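Local coordinates for protein uracil-dna glycosylase (Deinococcus radiodurans, PDB 4UQM) that belongs to the uracil-DNA glycosylase superfamily, a single-domain alpha/beta fold built round a parallel four-stranded sheet, and is bound here to DNA, at residues A[18-23]-A[33-38]; A[80-85]-A[184-189]; A[94-99]-A[204-209]. The protein carries 1 engineered substitution. One frame throughout, in Å; residues are numbered along the deposited sequence.

Contact 1 (A[18-23]-A[33-38]); sequences IIPANL and PEFSAP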
loop_
_atom_site.group_PDB
_atom_site.type_symbol
_atom_site.label_atom_id
_atom_site.label_comp_id
_atom_site.label_asym_id
_atom_site.label_seq_id
_atom_site.Cartn_x
_atom_site.Cartn_y
_atom_site.Cartn_z
ATOM N N ILE A 18 18.333 -4.902 11.520
ATOM C CA ILE A 18 17.135 -4.569 12.289
ATOM C C ILE A 18 15.983 -5.207 11.521
ATOM O O ILE A 18 15.405 -4.595 10.583
ATOM C CB ILE A 18 16.955 -3.049 12.432
ATOM C CG1 ILE A 18 18.220 -2.319 12.903
ATOM C CG2 ILE A 18 15.845 -2.753 13.423
ATOM C CD1 ILE A 18 18.236 -0.855 12.445
ATOM N N ILE A 19 15.672 -6.443 11.862
ATOM C CA ILE A 19 14.732 -7.228 11.064
ATOM C C ILE A 19 13.375 -7.282 11.762
ATOM O O ILE A 19 13.293 -7.709 12.933
ATOM C CB ILE A 19 15.244 -8.648 10.846
ATOM C CG1 ILE A 19 16.608 -8.624 10.139
ATOM C CG2 ILE A 19 14.202 -9.459 10.079
ATOM C CD1 ILE A 19 17.400 -9.908 10.267
ATOM N N PRO A 20 12.309 -6.836 11.077
ATOM C CA PRO A 20 10.986 -6.957 11.707
ATOM C C PRO A 20 10.580 -8.385 11.938
ATOM O O PRO A 20 10.946 -9.296 11.147
ATOM C CB PRO A 20 10.027 -6.326 10.674
ATOM C CG PRO A 20 10.901 -5.544 9.759
ATOM C CD PRO A 20 12.223 -6.257 9.737
ATOM N N ALA A 21 9.844 -8.580 13.029
ATOM C CA ALA A 21 9.429 -9.945 13.400
ATOM C C ALA A 21 8.306 -10.441 12.523
ATOM O O ALA A 21 7.463 -9.650 12.078
ATOM C CB ALA A 21 8.984 -9.960 14.838
ATOM N N ASN A 22 8.246 -11.763 12.352
ATOM C CA ASN A 22 7.085 -12.432 11.810
ATOM C C ASN A 22 6.707 -11.935 10.403
ATOM O O ASN A 22 5.522 -11.643 10.137
ATOM C CB ASN A 22 5.878 -12.307 12.758
ATOM C CG ASN A 22 4.688 -13.207 12.346
ATOM O OD1 ASN A 22 4.875 -14.253 11.759
ATOM N ND2 ASN A 22 3.476 -12.762 12.617
ATOM N N LEU A 23 7.720 -11.781 9.548
ATOM C CA LEU A 23 7.515 -11.585 8.116
ATOM C C LEU A 23 7.547 -12.927 7.408
ATOM O O LEU A 23 8.266 -13.869 7.840
ATOM C CB LEU A 23 8.598 -10.694 7.497
ATOM C CG LEU A 23 8.766 -9.277 8.048
ATOM C CD1 LEU A 23 9.847 -8.579 7.308
ATOM C CD2 LEU A 23 7.449 -8.541 7.939
ATOM N N PRO A 33 18.871 -7.489 2.532
ATOM C CA PRO A 33 19.885 -6.455 2.329
ATOM C C PRO A 33 19.446 -5.060 2.807
ATOM O O PRO A 33 20.282 -4.238 3.179
ATOM C CB PRO A 33 20.095 -6.452 0.802
ATOM C CG PRO A 33 19.713 -7.830 0.390
ATOM C CD PRO A 33 18.535 -8.149 1.252
ATOM N N GLU A 34 18.147 -4.784 2.753
ATOM C CA GLU A 34 17.625 -3.507 3.233
ATOM C C GLU A 34 17.751 -3.420 4.757
ATOM O O GLU A 34 18.251 -2.418 5.299
ATOM C CB GLU A 34 16.160 -3.335 2.842
ATOM C CG GLU A 34 15.877 -3.616 1.357
ATOM C CD GLU A 34 16.866 -2.993 0.420
ATOM O OE1 GLU A 34 17.184 -1.791 0.579
ATOM O OE2 GLU A 34 17.293 -3.672 -0.548
ATOM N N PHE A 35 17.320 -4.468 5.460
ATOM C CA PHE A 35 17.351 -4.442 6.926
ATOM C C PHE A 35 18.760 -4.350 7.478
ATOM O O PHE A 35 18.969 -3.923 8.601
ATOM C CB PHE A 35 16.614 -5.650 7.513
ATOM C CG PHE A 35 15.165 -5.755 7.054
ATOM C CD1 PHE A 35 14.346 -4.680 7.134
ATOM C CD2 PHE A 35 14.626 -6.954 6.580
ATOM C CE1 PHE A 35 13.014 -4.759 6.717
ATOM C CE2 PHE A 35 13.309 -7.041 6.190
ATOM C CZ PHE A 35 12.507 -5.943 6.208
ATOM N N SER A 36 19.728 -4.723 6.635
ATOM C CA SER A 36 21.152 -4.697 6.945
ATOM C C SER A 36 21.876 -3.399 6.520
ATOM O O SER A 36 23.023 -3.214 6.852
ATOM C CB SER A 36 21.842 -5.933 6.299
ATOM O OG SER A 36 21.112 -7.169 6.495
ATOM N N ALA A 37 21.210 -2.526 5.757
ATOM C CA ALA A 37 21.842 -1.416 5.092
ATOM C C ALA A 37 22.015 -0.197 5.978
ATOM O O ALA A 37 21.147 0.093 6.818
ATOM C CB ALA A 37 21.027 -1.047 3.862
ATOM N N PRO A 38 23.102 0.571 5.745
ATOM C CA PRO A 38 23.237 1.827 6.471
ATOM C C PRO A 38 22.025 2.787 6.377
ATOM O O PRO A 38 21.619 3.337 7.427
ATOM C CB PRO A 38 24.526 2.417 5.900
ATOM C CG PRO A 38 25.319 1.239 5.476
ATOM C CD PRO A 38 24.315 0.265 4.956
#
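I18 N donates to F35 O at 3.1 Å, a nearly straight bond with an N-H...O angle of 167° that meets the acceptor from above its carbonyl plane. This is the one hydrogen bond between residues 18-23 and 33-38; the remaining contacts all fall on the F35 side chain. P20 lies over one face of its ring: CD hangs over the centre, 3.5 Å from the centroid, in a CH-pi contact with the proline side chain coming from the opposite direction. F35 CG sits beside the backbone N and anti to the carbonyl carbon (chi1 -57°), which carries the phenyl off the helix, with one face turned to P20. L23 also comes from the opposite direction, its CD1 oblique to the ring and 3.9 Å from F35 CZ. Nearer the backbone, the I19 side chain runs across that of F35, its CG1 4.0 Å from F35 CB. The N-terminal segment thus folds back on the last turn of the helix it leads into, and F35 supplies about half of the buried surface. F40 of helix 38-53 meets the F35 ring edge-to-face, I18 packs on H41 and T44 of the same helix, and I19 touches Q28 and L32 of helix 25-35.

Contact 2 (A[80-85]-A[184-189]); sequences LGQDPY and GSYARK. With nucleotides of chain B.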
loop_
_atom_site.group_PDB
_atom_site.type_symbol
_atom_site.label_atom_id
_atom_site.label_comp_id
_atom_site.label_asym_id
_atom_site.label_seq_id
_atom_site.Cartn_x
_atom_site.Cartn_y
_atom_site.Cartn_z
ATOM N N LEU A 80 -0.108 1.368 -4.326
ATOM C CA LEU A 80 0.856 2.233 -3.677
ATOM C C LEU A 80 0.285 3.633 -3.503
ATOM O O LEU A 80 0.010 4.320 -4.486
ATOM C CB LEU A 80 2.143 2.298 -4.492
ATOM C CG LEU A 80 3.356 2.950 -3.824
ATOM C CD1 LEU A 80 3.780 2.194 -2.599
ATOM C CD2 LEU A 80 4.513 3.161 -4.730
ATOM N N GLY A 81 0.012 3.982 -2.243
ATOM C CA GLY A 81 -0.336 5.354 -1.871
ATOM C C GLY A 81 0.878 6.166 -1.457
ATOM O O GLY A 81 2.037 5.817 -1.756
ATOM N N GLN A 82 0.572 7.308 -0.852
ATOM C CA GLN A 82 1.589 8.260 -0.464
ATOM C C GLN A 82 2.255 7.939 0.876
ATOM O O GLN A 82 3.481 7.710 0.953
ATOM C CB GLN A 82 0.956 9.668 -0.492
ATOM C CG GLN A 82 1.903 10.774 -0.016
ATOM C CD GLN A 82 1.255 12.122 0.002
ATOM O OE1 GLN A 82 1.070 12.739 -1.053
ATOM N NE2 GLN A 82 0.938 12.608 1.189
ATOM N N ASP A 83 1.452 7.986 1.922
ATOM C CA ASP A 83 1.934 7.769 3.279
ATOM C C ASP A 83 0.718 7.445 4.124
ATOM O O ASP A 83 -0.432 7.542 3.659
ATOM C CB ASP A 83 2.768 8.981 3.813
ATOM C CG ASP A 83 1.966 10.230 4.097
ATOM O OD1 ASP A 83 1.035 10.603 3.378
ATOM O OD2 ASP A 83 2.279 10.892 5.137
ATOM N N PRO A 84 0.906 6.965 5.348
ATOM C CA PRO A 84 -0.237 6.481 6.107
ATOM C C PRO A 84 -1.203 7.568 6.498
ATOM O O PRO A 84 -0.844 8.769 6.610
ATOM C CB PRO A 84 0.384 5.864 7.359
ATOM C CG PRO A 84 1.789 5.566 6.980
ATOM C CD PRO A 84 2.168 6.692 6.042
ATOM N N TYR A 85 -2.440 7.199 6.811
ATOM C CA TYR A 85 -3.360 8.166 7.405
ATOM C C TYR A 85 -2.699 8.756 8.686
ATOM O O TYR A 85 -1.992 8.038 9.427
ATOM C CB TYR A 85 -4.628 7.492 7.933
ATOM C CG TYR A 85 -5.573 6.975 6.894
ATOM C CD1 TYR A 85 -6.146 7.812 5.939
ATOM C CD2 TYR A 85 -5.898 5.610 6.865
ATOM C CE1 TYR A 85 -7.056 7.307 4.996
ATOM C CE2 TYR A 85 -6.833 5.123 5.980
ATOM C CZ TYR A 85 -7.379 5.973 5.021
ATOM O OH TYR A 85 -8.298 5.536 4.049
ATOM N N GLY A 184 -1.017 8.845 -6.732
ATOM C CA GLY A 184 -0.410 10.088 -6.290
ATOM C C GLY A 184 0.985 10.307 -6.835
ATOM O O GLY A 184 1.691 9.373 -7.266
ATOM N N SER A 185 1.414 11.564 -6.757
ATOM C CA SER A 185 2.687 11.936 -7.338
ATOM C C SER A 185 3.871 11.209 -6.683
ATOM O O SER A 185 4.838 10.842 -7.352
ATOM C CB SER A 185 2.873 13.435 -7.243
ATOM O OG SER A 185 1.850 14.117 -7.987
ATOM N N TYR A 186 3.816 11.059 -5.363
ATOM C CA TYR A 186 4.956 10.397 -4.680
ATOM C C TYR A 186 5.031 8.900 -5.025
ATOM O O TYR A 186 6.132 8.391 -5.349
ATOM C CB TYR A 186 4.894 10.641 -3.160
ATOM C CG TYR A 186 5.272 12.085 -2.848
ATOM C CD1 TYR A 186 4.338 13.110 -2.864
ATOM C CD2 TYR A 186 6.613 12.456 -2.671
ATOM C CE1 TYR A 186 4.699 14.404 -2.659
ATOM C CE2 TYR A 186 6.993 13.753 -2.492
ATOM C CZ TYR A 186 6.036 14.739 -2.519
ATOM O OH TYR A 186 6.390 16.059 -2.339
ATOM N N ALA A 187 3.886 8.225 -5.087
ATOM C CA ALA A 187 3.878 6.834 -5.508
ATOM C C ALA A 187 4.360 6.691 -6.953
ATOM O O ALA A 187 5.047 5.727 -7.321
ATOM C CB ALA A 187 2.485 6.259 -5.398
ATOM N N ARG A 188 3.947 7.619 -7.815
ATOM C CA ARG A 188 4.302 7.570 -9.230
ATOM C C ARG A 188 5.793 7.696 -9.523
ATOM O O ARG A 188 6.230 7.317 -10.614
ATOM C CB ARG A 188 3.465 8.582 -9.986
ATOM C CG ARG A 188 2.008 8.114 -10.037
ATOM C CD ARG A 188 1.079 9.206 -10.496
ATOM N NE ARG A 188 1.114 9.436 -11.912
ATOM C CZ ARG A 188 0.275 10.251 -12.562
ATOM N NH1 ARG A 188 -0.618 10.993 -11.910
ATOM N NH2 ARG A 188 0.361 10.330 -13.877
ATOM N N LYS A 189 6.583 8.167 -8.555
ATOM C CA LYS A 189 8.046 8.186 -8.723
ATOM C C LYS A 189 8.613 6.767 -8.909
ATOM O O LYS A 189 9.711 6.635 -9.448
ATOM C CB LYS A 189 8.719 8.876 -7.523
ATOM C CG LYS A 189 8.314 10.312 -7.313
ATOM C CD LYS A 189 9.141 11.071 -6.295
ATOM C CE LYS A 189 8.589 12.481 -6.102
ATOM N NZ LYS A 189 8.433 13.252 -7.334
ATOM P P DT B 11 -1.447 13.797 -5.799
ATOM O OP1 DT B 11 -2.092 12.820 -6.698
ATOM O OP2 DT B 11 -0.055 13.529 -5.329
ATOM O "O5'" DT B 11 -1.393 15.197 -6.587
ATOM C "C5'" DT B 11 -2.428 15.480 -7.555
ATOM C "C4'" DT B 11 -2.020 16.752 -8.264
ATOM O "O4'" DT B 11 -2.159 17.883 -7.359
ATOM C "C3'" DT B 11 -0.561 16.748 -8.730
ATOM O "O3'" DT B 11 -0.503 17.597 -9.870
ATOM C "C2'" DT B 11 0.136 17.607 -7.697
ATOM C "C1'" DT B 11 -0.975 18.615 -7.400
ATOM N N1 DT B 11 -0.843 19.410 -6.172
ATOM C C2 DT B 11 -1.238 20.729 -6.230
ATOM O O2 DT B 11 -1.777 21.215 -7.208
ATOM N N3 DT B 11 -1.027 21.438 -5.079
ATOM C C4 DT B 11 -0.460 20.970 -3.900
ATOM O O4 DT B 11 -0.351 21.713 -2.934
ATOM C C5 DT B 11 -0.060 19.589 -3.914
ATOM C C7 DT B 11 0.555 19.000 -2.680
ATOM C C6 DT B 11 -0.271 18.884 -5.030
HETATM O O HOH W 1 1.182 11.789 -3.552
#
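A187 CB is pressed against the end of strand 77-81, 3.3 Å from L80 O and 3.7 Å from G81 O, so that the short helical turn 185-188 rests on the strand backbone. L80 closes this tight, buried side: with CG anti to its own N (chi1 -169°), its side chain turns towards the helical turn and sets CD2 3.8 Å from A187 CB. G81-Y85 spell GQDPY, a signature motif of family-1 uracil-DNA glycosylases, while G184 and S185 form the Gly-Ser loop that in this family meets the DNA backbone. Here S185 N donates to OP2 of DT11 of chain B at 2.8 Å, almost straight at 175°; the phosphate sits at the start of the short helix, whose dipole would probably favour it. Towards the DNA the segments part, and one water spans the gap. Q82 and Y186 extend side by side, amide and ring planes 86° apart, with Q82 OE1 only brushing Y186 CD1 at 3.8 Å. Water 1 donates to Q82 OE1 (2.7 Å) and to OP2 of DT11 of chain B, and accepts from Y186 N at a longer 3.3 Å. Q82 NE2 donates to D83 OD1 (3.0 Å), so that with the water on OE1 both ends of the amide are held; OE1 also bonds a glycerol, probably from the crystallisation liquor.

Contact 3 (A[94-99]-A[204-209]); sequences LSFSVR and SGHPSP. With nucleotides of chain B.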
loop_
_atom_site.group_PDB
_atom_site.type_symbol
_atom_site.label_atom_id
_atom_site.label_comp_id
_atom_site.label_asym_id
_atom_site.label_seq_id
_atom_site.Cartn_x
_atom_site.Cartn_y
_atom_site.Cartn_z
ATOM N N LEU A 94 -1.942 -1.362 6.574
ATOM C CA LEU A 94 -2.478 -1.733 5.252
ATOM C C LEU A 94 -3.010 -0.435 4.679
ATOM O O LEU A 94 -3.915 0.150 5.232
ATOM C CB LEU A 94 -3.652 -2.730 5.360
ATOM C CG LEU A 94 -3.428 -4.102 5.939
ATOM C CD1 LEU A 94 -4.721 -4.890 5.817
ATOM C CD2 LEU A 94 -2.316 -4.735 5.196
ATOM N N SER A 95 -2.389 0.033 3.590
ATOM C CA SER A 95 -2.748 1.336 3.072
ATOM C C SER A 95 -4.240 1.458 2.808
ATOM O O SER A 95 -4.881 0.557 2.253
ATOM C CB SER A 95 -1.930 1.714 1.853
ATOM O OG SER A 95 -2.193 0.899 0.714
ATOM N N PHE A 96 -4.766 2.618 3.193
ATOM C CA PHE A 96 -6.168 2.998 3.041
ATOM C C PHE A 96 -7.154 2.339 3.970
ATOM O O PHE A 96 -8.303 2.804 4.062
ATOM C CB PHE A 96 -6.630 2.875 1.591
ATOM C CG PHE A 96 -5.775 3.684 0.648
ATOM C CD1 PHE A 96 -5.958 5.078 0.597
ATOM C CD2 PHE A 96 -4.726 3.158 -0.085
ATOM C CE1 PHE A 96 -5.154 5.872 -0.169
ATOM C CE2 PHE A 96 -3.915 3.979 -0.864
ATOM C CZ PHE A 96 -4.124 5.355 -0.911
ATOM N N SER A 97 -6.749 1.270 4.671
ATOM C CA SER A 97 -7.668 0.504 5.510
ATOM C C SER A 97 -7.835 1.142 6.903
ATOM O O SER A 97 -6.918 1.742 7.464
ATOM C CB SER A 97 -7.122 -0.899 5.693
ATOM O OG SER A 97 -7.996 -1.796 6.341
ATOM N N VAL A 98 -9.009 0.960 7.479
ATOM C CA VAL A 98 -9.216 1.235 8.893
ATOM C C VAL A 98 -9.852 0.015 9.539
ATOM O O VAL A 98 -10.555 -0.781 8.892
ATOM C CB VAL A 98 -10.047 2.524 9.137
ATOM C CG1 VAL A 98 -9.284 3.733 8.662
ATOM C CG2 VAL A 98 -11.406 2.512 8.469
ATOM N N ARG A 99 -9.647 -0.085 10.850
ATOM C CA ARG A 99 -10.131 -1.230 11.623
ATOM C C ARG A 99 -11.642 -1.227 11.751
ATOM O O ARG A 99 -12.269 -0.192 11.618
ATOM C CB ARG A 99 -9.437 -1.308 12.986
ATOM C CG ARG A 99 -7.924 -1.538 12.866
ATOM C CD ARG A 99 -7.624 -2.953 12.485
ATOM N NE ARG A 99 -6.196 -3.295 12.344
ATOM C CZ ARG A 99 -5.320 -3.509 13.327
ATOM N NH1 ARG A 99 -5.651 -3.337 14.600
ATOM N NH2 ARG A 99 -4.069 -3.858 13.023
ATOM N N SER A 204 -2.553 7.291 -11.384
ATOM C CA SER A 204 -3.478 8.426 -11.310
ATOM C C SER A 204 -3.139 9.303 -10.138
ATOM O O SER A 204 -2.214 9.017 -9.380
ATOM C CB SER A 204 -4.943 7.969 -11.142
ATOM O OG SER A 204 -5.182 7.441 -9.856
ATOM N N GLY A 205 -3.912 10.361 -9.974
ATOM C CA GLY A 205 -3.882 11.079 -8.720
ATOM C C GLY A 205 -4.367 10.231 -7.546
ATOM O O GLY A 205 -5.064 9.206 -7.682
ATOM N N HIS A 206 -4.043 10.704 -6.361
ATOM C CA HIS A 206 -4.444 10.062 -5.143
ATOM C C HIS A 206 -5.936 10.219 -4.865
ATOM O O HIS A 206 -6.544 11.225 -5.245
ATOM C CB HIS A 206 -3.564 10.716 -4.028
ATOM C CG HIS A 206 -3.602 10.026 -2.712
ATOM N ND1 HIS A 206 -4.634 10.213 -1.832
ATOM C CD2 HIS A 206 -2.751 9.142 -2.129
ATOM C CE1 HIS A 206 -4.414 9.497 -0.747
ATOM N NE2 HIS A 206 -3.278 8.841 -0.904
ATOM N N PRO A 207 -6.534 9.240 -4.165
ATOM C CA PRO A 207 -7.993 9.357 -3.939
ATOM C C PRO A 207 -8.443 10.330 -2.805
ATOM O O PRO A 207 -9.623 10.520 -2.586
ATOM C CB PRO A 207 -8.387 7.940 -3.547
ATOM C CG PRO A 207 -7.119 7.300 -2.988
ATOM C CD PRO A 207 -6.026 7.894 -3.848
ATOM N N SER A 208 -7.513 10.991 -2.113
ATOM C CA SER A 208 -7.855 12.040 -1.186
ATOM C C SER A 208 -8.805 13.028 -1.839
ATOM O O SER A 208 -8.649 13.362 -3.025
ATOM C CB SER A 208 -6.591 12.827 -0.789
ATOM O OG SER A 208 -6.961 13.910 0.046
ATOM N N PRO A 209 -9.750 13.582 -1.080
ATOM C CA PRO A 209 -10.617 14.639 -1.642
ATOM C C PRO A 209 -9.783 15.821 -2.189
ATOM O O PRO A 209 -10.242 16.478 -3.124
ATOM C CB PRO A 209 -11.507 14.995 -0.466
ATOM C CG PRO A 209 -10.780 14.562 0.716
ATOM C CD PRO A 209 -10.099 13.291 0.322
ATOM P P DG B 10 -3.526 14.365 1.416
ATOM O OP1 DG B 10 -2.653 15.524 1.463
ATOM O OP2 DG B 10 -4.826 14.446 1.950
ATOM O "O5'" DG B 10 -3.644 13.798 -0.066
ATOM C "C5'" DG B 10 -2.582 13.839 -0.979
ATOM C "C4'" DG B 10 -3.079 14.333 -2.315
ATOM O "O4'" DG B 10 -3.693 15.615 -2.094
ATOM C "C3'" DG B 10 -1.982 14.550 -3.345
ATOM O "O3'" DG B 10 -2.427 14.081 -4.616
ATOM C "C2'" DG B 10 -1.761 16.055 -3.305
ATOM C "C1'" DG B 10 -3.117 16.593 -2.918
ATOM N N9 DG B 10 -3.086 17.857 -2.177
ATOM C C8 DG B 10 -2.685 18.044 -0.882
ATOM N N7 DG B 10 -2.752 19.286 -0.497
ATOM C C5 DG B 10 -3.215 19.964 -1.612
ATOM C C6 DG B 10 -3.462 21.345 -1.808
ATOM O O6 DG B 10 -3.314 22.264 -1.015
ATOM N N1 DG B 10 -3.923 21.603 -3.090
ATOM C C2 DG B 10 -4.119 20.655 -4.058
ATOM N N2 DG B 10 -4.575 21.093 -5.230
ATOM N N3 DG B 10 -3.869 19.371 -3.896
ATOM C C4 DG B 10 -3.427 19.098 -2.657
ATOM P P DT B 11 -1.447 13.797 -5.799
ATOM O OP1 DT B 11 -2.092 12.820 -6.698
ATOM O OP2 DT B 11 -0.055 13.529 -5.329
ATOM O "O5'" DT B 11 -1.393 15.197 -6.587
ATOM C "C5'" DT B 11 -2.428 15.480 -7.555
ATOM C "C4'" DT B 11 -2.020 16.752 -8.264
ATOM O "O4'" DT B 11 -2.159 17.883 -7.359
ATOM C "C3'" DT B 11 -0.561 16.748 -8.730
ATOM O "O3'" DT B 11 -0.503 17.597 -9.870
ATOM C "C2'" DT B 11 0.136 17.607 -7.697
ATOM C "C1'" DT B 11 -0.975 18.615 -7.400
ATOM N N1 DT B 11 -0.843 19.410 -6.172
ATOM C C2 DT B 11 -1.238 20.729 -6.230
ATOM O O2 DT B 11 -1.777 21.215 -7.208
ATOM N N3 DT B 11 -1.027 21.438 -5.079
ATOM C C4 DT B 11 -0.460 20.970 -3.900
ATOM O O4 DT B 11 -0.351 21.713 -2.934
ATOM C C5 DT B 11 -0.060 19.589 -3.914
ATOM C C7 DT B 11 0.555 19.000 -2.680
ATOM C C6 DT B 11 -0.271 18.884 -5.030
ATOM P P DA B 8 -7.027 16.072 9.019
ATOM O OP1 DA B 8 -7.393 15.877 10.445
ATOM O OP2 DA B 8 -5.624 16.288 8.564
ATOM O "O5'" DA B 8 -7.791 15.067 8.046
ATOM C "C5'" DA B 8 -7.323 14.984 6.704
ATOM C "C4'" DA B 8 -8.379 14.399 5.800
ATOM O "O4'" DA B 8 -9.360 15.407 5.458
ATOM C "C3'" DA B 8 -7.791 13.913 4.481
ATOM O "O3'" DA B 8 -8.444 12.740 4.017
ATOM C "C2'" DA B 8 -8.060 15.041 3.512
ATOM C "C1'" DA B 8 -9.300 15.715 4.074
ATOM N N9 DA B 8 -9.271 17.171 3.927
ATOM C C8 DA B 8 -10.288 17.974 3.470
ATOM N N7 DA B 8 -9.962 19.241 3.389
ATOM C C5 DA B 8 -8.638 19.274 3.802
ATOM C C6 DA B 8 -7.709 20.324 3.917
ATOM N N6 DA B 8 -7.998 21.601 3.643
ATOM N N1 DA B 8 -6.470 20.023 4.365
ATOM C C2 DA B 8 -6.177 18.741 4.625
ATOM N N3 DA B 8 -6.961 17.666 4.545
ATOM C C4 DA B 8 -8.193 18.004 4.119
#
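The F96 and H206 side chains come from opposite directions and touch in a van der Waals contact between two rings: F96 CZ lies 3.6 Å from H206 NE2, which sits at the edge of the phenyl and near its plane. The rings are oblique to one another, their planes at 44° and centroids 5.4 Å apart. P207 adds an apolar contact, its CG 3.7 Å from F96 CE1, while its CD lies against one face of the H206 imidazole and C5' of DG10 of chain B lies over the other, farther off. H206 has CG anti to its backbone N (chi1 -168°), which swings the ring back towards the phenyl. H206-P209 are the HPSP motif of the family; within it S208 N donates to H206 ND1 at 3.0 Å, limiting rotation of the imidazole, and just before the motif S204 OG bonds G205 O. Hydrogen bonds to the DNA phosphates form the third group. H206 N reaches OP1 of DT11 of chain B at 2.9 Å, and S208 OG reaches OP2 of DG10 of chain B, also at 2.9 Å, so successive phosphates are gripped by one short loop. F96 sits at the third position of a type II turn running from L94 to S97, its ring edge-to-face with W183 of strand 179-183 and touching I111 of helix 106-118; P207 packs on the same W183, beyond the end of strand 200-204.

How the contacts relate
From the N terminus, contact 1 closes first: a local loop spanning most of helix 25-35, finished before the sheet begins. Strand 77-81 then leads into 80-85, and the chain passes through 94-99 before returning at 184-189 and 204-209, so contacts 2 and 3 cross, each closing a loop of about a hundred residues. They join the ends of strands 77-81 and 200-204 and the loops after strands 77-81, 179-183 and 200-204, all at one end of the parallel sheet where the DNA binds. Their centres are 9 Å apart and they touch directly, Y85 OH with F96 O and G184 N with S204 O. Contact 1 stands apart, its centre 22 Å from that of contact 2.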